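Long-range contact in ribosome-inactivating protein 3 (Zea mays, PDB 2PQI), which belongs to the ribosome-inactivating protein family of plants: residues 60-68 / 77-85. Residues are numbered along the deposited sequence; the frame is centred on the assembly and turned at random.
Sequences RTSSITLAI and GFRTPGGVW
Thr65 and Arg79 form an antiparallel hydrogen-bonded pair: Thr65 N reaches Arg79 O at 3.1 Å, and Arg79 N returns to Thr65 O at 2.8 Å. Two residues further along, Ala67 N donates to Gly77 O at 2.9 Å. On the face of the sheet carrying Thr65, Ala67 and Arg79, the Trp85 ring comes up obliquely to the strand, its CZ3 corner 3.5 Å from Ala67 CB. The aliphatic root of Arg79 lies over the centre of the indole, CB 3.3 Å above its plane. CG of Arg79 stands anti to the backbone N (chi1 175°), and the extended chain beyond it carries the guanidinium away from strand 63-68, to where Gly83 CA sits over the rim of one guanidinium face. The two strands are the arms of a beta hairpin, 63-69 and 74-79, within the mixed sheet of the N-terminal part of the ribosome-inactivating protein fold. On the face carrying Ile64 and Leu66, Phe78 is the partner: Leu66 CD2 lies 4.1 Å from Phe78 CB, and Ile64 CB packs obliquely by the ring at CD1. Leu153, Leu156 and Val160 of helix 149-165 cover this apolar layer. Past Arg79 the chain leaves the strand in a type I turn, Thr80 to Gly83, where Val84 N donates to Thr80 OG1 at 3.0 Å. Pro81, in that turn, brings CG to 3.0 Å from both Ser62 OG and Ser63 O, while Ala137 of helix 126-137 touches both Ser62 and Pro81.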
ATOM      1  N   ARG A  60      11.885  12.165 -13.156  1.00 43.85           N
ATOM      2  CA  ARG A  60      12.313  12.866 -14.356  1.00 44.53           C
ATOM      3  C   ARG A  60      13.445  12.108 -15.058  1.00 42.84           C
ATOM      4  O   ARG A  60      13.743  12.344 -16.229  1.00 41.49           O
ATOM      5  CB  ARG A  60      12.729  14.296 -13.994  1.00 46.11           C
ATOM      6  CG  ARG A  60      11.561  15.281 -13.968  1.00 48.44           C
ATOM      7  CD  ARG A  60      11.931  16.573 -13.261  1.00 50.42           C
ATOM      8  NE  ARG A  60      13.325  16.938 -13.500  1.00 59.74           N
ATOM      9  CZ  ARG A  60      13.821  17.318 -14.677  1.00 62.44           C
ATOM     10  NH1 ARG A  60      13.033  17.392 -15.746  1.00 64.63           N
ATOM     11  NH2 ARG A  60      15.113  17.614 -14.789  1.00 56.71           N
ATOM     12  N   THR A  61      14.034  11.152 -14.352  1.00 41.24           N
ATOM     13  CA  THR A  61      15.139  10.379 -14.892  1.00 40.95           C
ATOM     14  C   THR A  61      14.919   8.878 -15.008  1.00 41.74           C
ATOM     15  O   THR A  61      15.519   8.231 -15.865  1.00 44.24           O
ATOM     16  CB  THR A  61      16.366  10.600 -14.053  1.00 40.12           C
ATOM     17  OG1 THR A  61      15.972  10.684 -12.678  1.00 42.00           O
ATOM     18  CG2 THR A  61      17.060  11.883 -14.473  1.00 42.31           C
ATOM     19  N   SER A  62      14.085   8.311 -14.145  1.00 43.29           N
ATOM     20  CA  SER A  62      13.825   6.878 -14.215  1.00 43.09           C
ATOM     21  C   SER A  62      12.409   6.552 -13.768  1.00 39.30           C
ATOM     22  O   SER A  62      11.579   7.450 -13.605  1.00 42.36           O
ATOM     23  CB  SER A  62      14.828   6.119 -13.343  1.00 48.09           C
ATOM     24  OG  SER A  62      14.842   4.743 -13.682  1.00 51.16           O
ATOM     25  N   SER A  63      12.133   5.267 -13.582  1.00 34.14           N
ATOM     26  CA  SER A  63      10.812   4.827 -13.132  1.00 32.98           C
ATOM     27  C   SER A  63      10.792   3.355 -12.770  1.00 31.38           C
ATOM     28  O   SER A  63      11.719   2.602 -13.083  1.00 32.72           O
ATOM     29  CB  SER A  63       9.755   5.072 -14.217  1.00 36.72           C
ATOM     30  OG  SER A  63      10.038   4.309 -15.378  1.00 30.64           O
ATOM     31  N   ILE A  64       9.727   2.952 -12.093  1.00 28.50           N
ATOM     32  CA  ILE A  64       9.536   1.560 -11.712  1.00 27.35           C
ATOM     33  C   ILE A  64       8.050   1.282 -11.786  1.00 28.45           C
ATOM     34  O   ILE A  64       7.230   2.212 -11.764  1.00 26.04           O
ATOM     35  CB  ILE A  64      10.011   1.254 -10.265  1.00 26.89           C
ATOM     36  CG1 ILE A  64       9.192   2.044  -9.252  1.00 28.92           C
ATOM     37  CG2 ILE A  64      11.478   1.574 -10.115  1.00 26.42           C
ATOM     38  CD1 ILE A  64       9.625   1.791  -7.825  1.00 29.86           C
ATOM     39  N   THR A  65       7.699   0.006 -11.899  1.00 27.88           N
ATOM     40  CA  THR A  65       6.297  -0.370 -11.940  1.00 26.89           C
ATOM     41  C   THR A  65       6.016  -1.275 -10.747  1.00 24.90           C
ATOM     42  O   THR A  65       6.703  -2.268 -10.527  1.00 23.03           O
ATOM     43  CB  THR A  65       5.924  -1.100 -13.248  1.00 26.73           C
ATOM     44  OG1 THR A  65       6.098  -0.213 -14.359  1.00 24.72           O
ATOM     45  CG2 THR A  65       4.469  -1.555 -13.199  1.00 19.93           C
ATOM     46  N   LEU A  66       5.020  -0.893  -9.964  1.00 22.18           N
ATOM     47  CA  LEU A  66       4.639  -1.657  -8.796  1.00 22.47           C
ATOM     48  C   LEU A  66       3.640  -2.732  -9.199  1.00 26.78           C
ATOM     49  O   LEU A  66       2.736  -2.490 -10.007  1.00 26.08           O
ATOM     50  CB  LEU A  66       3.998  -0.750  -7.745  1.00 14.47           C
ATOM     51  CG  LEU A  66       4.823   0.410  -7.185  1.00 18.48           C
ATOM     52  CD1 LEU A  66       3.990   1.144  -6.142  1.00 17.51           C
ATOM     53  CD2 LEU A  66       6.130  -0.096  -6.582  1.00 15.82           C
ATOM     54  N   ALA A  67       3.817  -3.923  -8.634  1.00 25.44           N
ATOM     55  CA  ALA A  67       2.936  -5.051  -8.904  1.00 23.22           C
ATOM     56  C   ALA A  67       2.096  -5.390  -7.678  1.00 20.32           C
ATOM     57  O   ALA A  67       2.484  -6.215  -6.851  1.00 18.75           O
ATOM     58  CB  ALA A  67       3.744  -6.262  -9.347  1.00 24.07           C
ATOM     59  N   ILE A  68       0.941  -4.743  -7.572  1.00 18.00           N
ATOM     60  CA  ILE A  68       0.111  -4.813  -6.376  1.00 14.86           C
ATOM     61  C   ILE A  68      -1.040  -5.787  -6.609  1.00 18.38           C
ATOM     62  O   ILE A  68      -1.743  -5.710  -7.624  1.00 17.75           O
ATOM     63  CB  ILE A  68      -0.441  -3.390  -6.029  1.00 18.29           C
ATOM     64  CG1 ILE A  68       0.729  -2.446  -5.722  1.00 19.70           C
ATOM     65  CG2 ILE A  68      -1.393  -3.429  -4.840  1.00 12.24           C
ATOM     66  CD1 ILE A  68       0.353  -0.980  -5.742  1.00 13.95           C
ATOM     67  N   GLY A  77       5.858  -6.988  -5.712  1.00 21.17           N
ATOM     68  CA  GLY A  77       7.164  -6.734  -6.294  1.00 17.29           C
ATOM     69  C   GLY A  77       7.169  -5.469  -7.139  1.00 18.16           C
ATOM     70  O   GLY A  77       6.203  -4.695  -7.141  1.00 17.53           O
ATOM     71  N   PHE A  78       8.263  -5.245  -7.858  1.00 18.20           N
ATOM     72  CA  PHE A  78       8.377  -4.071  -8.724  1.00 18.02           C
ATOM     73  C   PHE A  78       9.305  -4.363  -9.903  1.00 20.99           C
ATOM     74  O   PHE A  78      10.193  -5.216  -9.826  1.00 20.15           O
ATOM     75  CB  PHE A  78       8.883  -2.848  -7.926  1.00 16.38           C
ATOM     76  CG  PHE A  78      10.327  -2.950  -7.479  1.00 19.83           C
ATOM     77  CD1 PHE A  78      11.360  -2.482  -8.291  1.00 19.64           C
ATOM     78  CD2 PHE A  78      10.651  -3.525  -6.253  1.00 20.12           C
ATOM     79  CE1 PHE A  78      12.699  -2.568  -7.876  1.00 24.09           C
ATOM     80  CE2 PHE A  78      11.992  -3.617  -5.823  1.00 24.84           C
ATOM     81  CZ  PHE A  78      13.015  -3.143  -6.641  1.00 27.44           C
ATOM     82  N   ARG A  79       9.076  -3.652 -10.999  1.00 22.02           N
ATOM     83  CA  ARG A  79       9.858  -3.796 -12.213  1.00 21.24           C
ATOM     84  C   ARG A  79      10.780  -2.598 -12.397  1.00 22.33           C
ATOM     85  O   ARG A  79      10.358  -1.457 -12.207  1.00 22.58           O
ATOM     86  CB  ARG A  79       8.907  -3.904 -13.412  1.00 18.30           C
ATOM     87  CG  ARG A  79       9.579  -3.941 -14.772  1.00 19.04           C
ATOM     88  CD  ARG A  79       8.555  -4.209 -15.885  1.00 25.79           C
ATOM     89  NE  ARG A  79       9.191  -4.329 -17.202  1.00 29.62           N
ATOM     90  CZ  ARG A  79       9.692  -3.308 -17.902  1.00 30.76           C
ATOM     91  NH1 ARG A  79       9.623  -2.067 -17.426  1.00 24.22           N
ATOM     92  NH2 ARG A  79      10.310  -3.535 -19.060  1.00 25.45           N
ATOM     93  N   THR A  80      12.028  -2.862 -12.786  1.00 24.42           N
ATOM     94  CA  THR A  80      13.026  -1.804 -13.036  1.00 21.31           C
ATOM     95  C   THR A  80      13.006  -1.377 -14.512  1.00 25.00           C
ATOM     96  O   THR A  80      12.471  -2.089 -15.383  1.00 23.74           O
ATOM     97  CB  THR A  80      14.463  -2.288 -12.729  1.00 20.27           C
ATOM     98  OG1 THR A  80      14.762  -3.423 -13.553  1.00 26.92           O
ATOM     99  CG2 THR A  80      14.614  -2.688 -11.274  1.00 18.31           C
ATOM    100  N   PRO A  81      13.596  -0.213 -14.820  1.00 26.11           N
ATOM    101  CA  PRO A  81      13.627   0.265 -16.203  1.00 26.53           C
ATOM    102  C   PRO A  81      14.247  -0.780 -17.125  1.00 32.95           C
ATOM    103  O   PRO A  81      13.855  -0.913 -18.290  1.00 35.85           O
ATOM    104  CB  PRO A  81      14.480   1.517 -16.110  1.00 30.41           C
ATOM    105  CG  PRO A  81      14.170   2.022 -14.748  1.00 29.71           C
ATOM    106  CD  PRO A  81      14.216   0.769 -13.919  1.00 26.52           C
ATOM    107  N   GLY A  82      15.218  -1.524 -16.603  1.00 32.72           N
ATOM    108  CA  GLY A  82      15.854  -2.556 -17.401  1.00 33.43           C
ATOM    109  C   GLY A  82      14.961  -3.770 -17.612  1.00 36.08           C
ATOM    110  O   GLY A  82      15.385  -4.771 -18.197  1.00 39.04           O
ATOM    111  N   GLY A  83      13.728  -3.694 -17.118  1.00 34.79           N
ATOM    112  CA  GLY A  83      12.795  -4.795 -17.282  1.00 34.48           C
ATOM    113  C   GLY A  83      12.963  -5.955 -16.318  1.00 32.21           C
ATOM    114  O   GLY A  83      12.462  -7.047 -16.571  1.00 36.12           O
ATOM    115  N   VAL A  84      13.662  -5.728 -15.214  1.00 30.08           N
ATOM    116  CA  VAL A  84      13.863  -6.784 -14.236  1.00 27.60           C
ATOM    117  C   VAL A  84      12.836  -6.736 -13.106  1.00 26.26           C
ATOM    118  O   VAL A  84      12.668  -5.713 -12.457  1.00 27.70           O
ATOM    119  CB  VAL A  84      15.268  -6.702 -13.625  1.00 27.70           C
ATOM    120  CG1 VAL A  84      15.454  -7.816 -12.595  1.00 27.77           C
ATOM    121  CG2 VAL A  84      16.311  -6.795 -14.724  1.00 25.38           C
ATOM    122  N   TRP A  85      12.147  -7.846 -12.874  1.00 28.20           N
ATOM    123  CA  TRP A  85      11.152  -7.905 -11.805  1.00 28.99           C
ATOM    124  C   TRP A  85      11.768  -8.461 -10.523  1.00 27.06           C
ATOM    125  O   TRP A  85      12.453  -9.477 -10.545  1.00 32.13           O
ATOM    126  CB  TRP A  85       9.963  -8.792 -12.203  1.00 22.56           C
ATOM    127  CG  TRP A  85       8.953  -8.160 -13.116  1.00 18.60           C
ATOM    128  CD1 TRP A  85       8.820  -8.361 -14.459  1.00 20.52           C
ATOM    129  CD2 TRP A  85       7.905  -7.249 -12.743  1.00 22.61           C
ATOM    130  NE1 TRP A  85       7.756  -7.633 -14.949  1.00 20.54           N
ATOM    131  CE2 TRP A  85       7.179  -6.940 -13.917  1.00 22.92           C
ATOM    132  CE3 TRP A  85       7.514  -6.658 -11.536  1.00 16.72           C
ATOM    133  CZ2 TRP A  85       6.075  -6.079 -13.911  1.00 22.23           C
ATOM    134  CZ3 TRP A  85       6.424  -5.809 -11.533  1.00 20.28           C
ATOM    135  CH2 TRP A  85       5.717  -5.523 -12.713  1.00 24.70           C
TER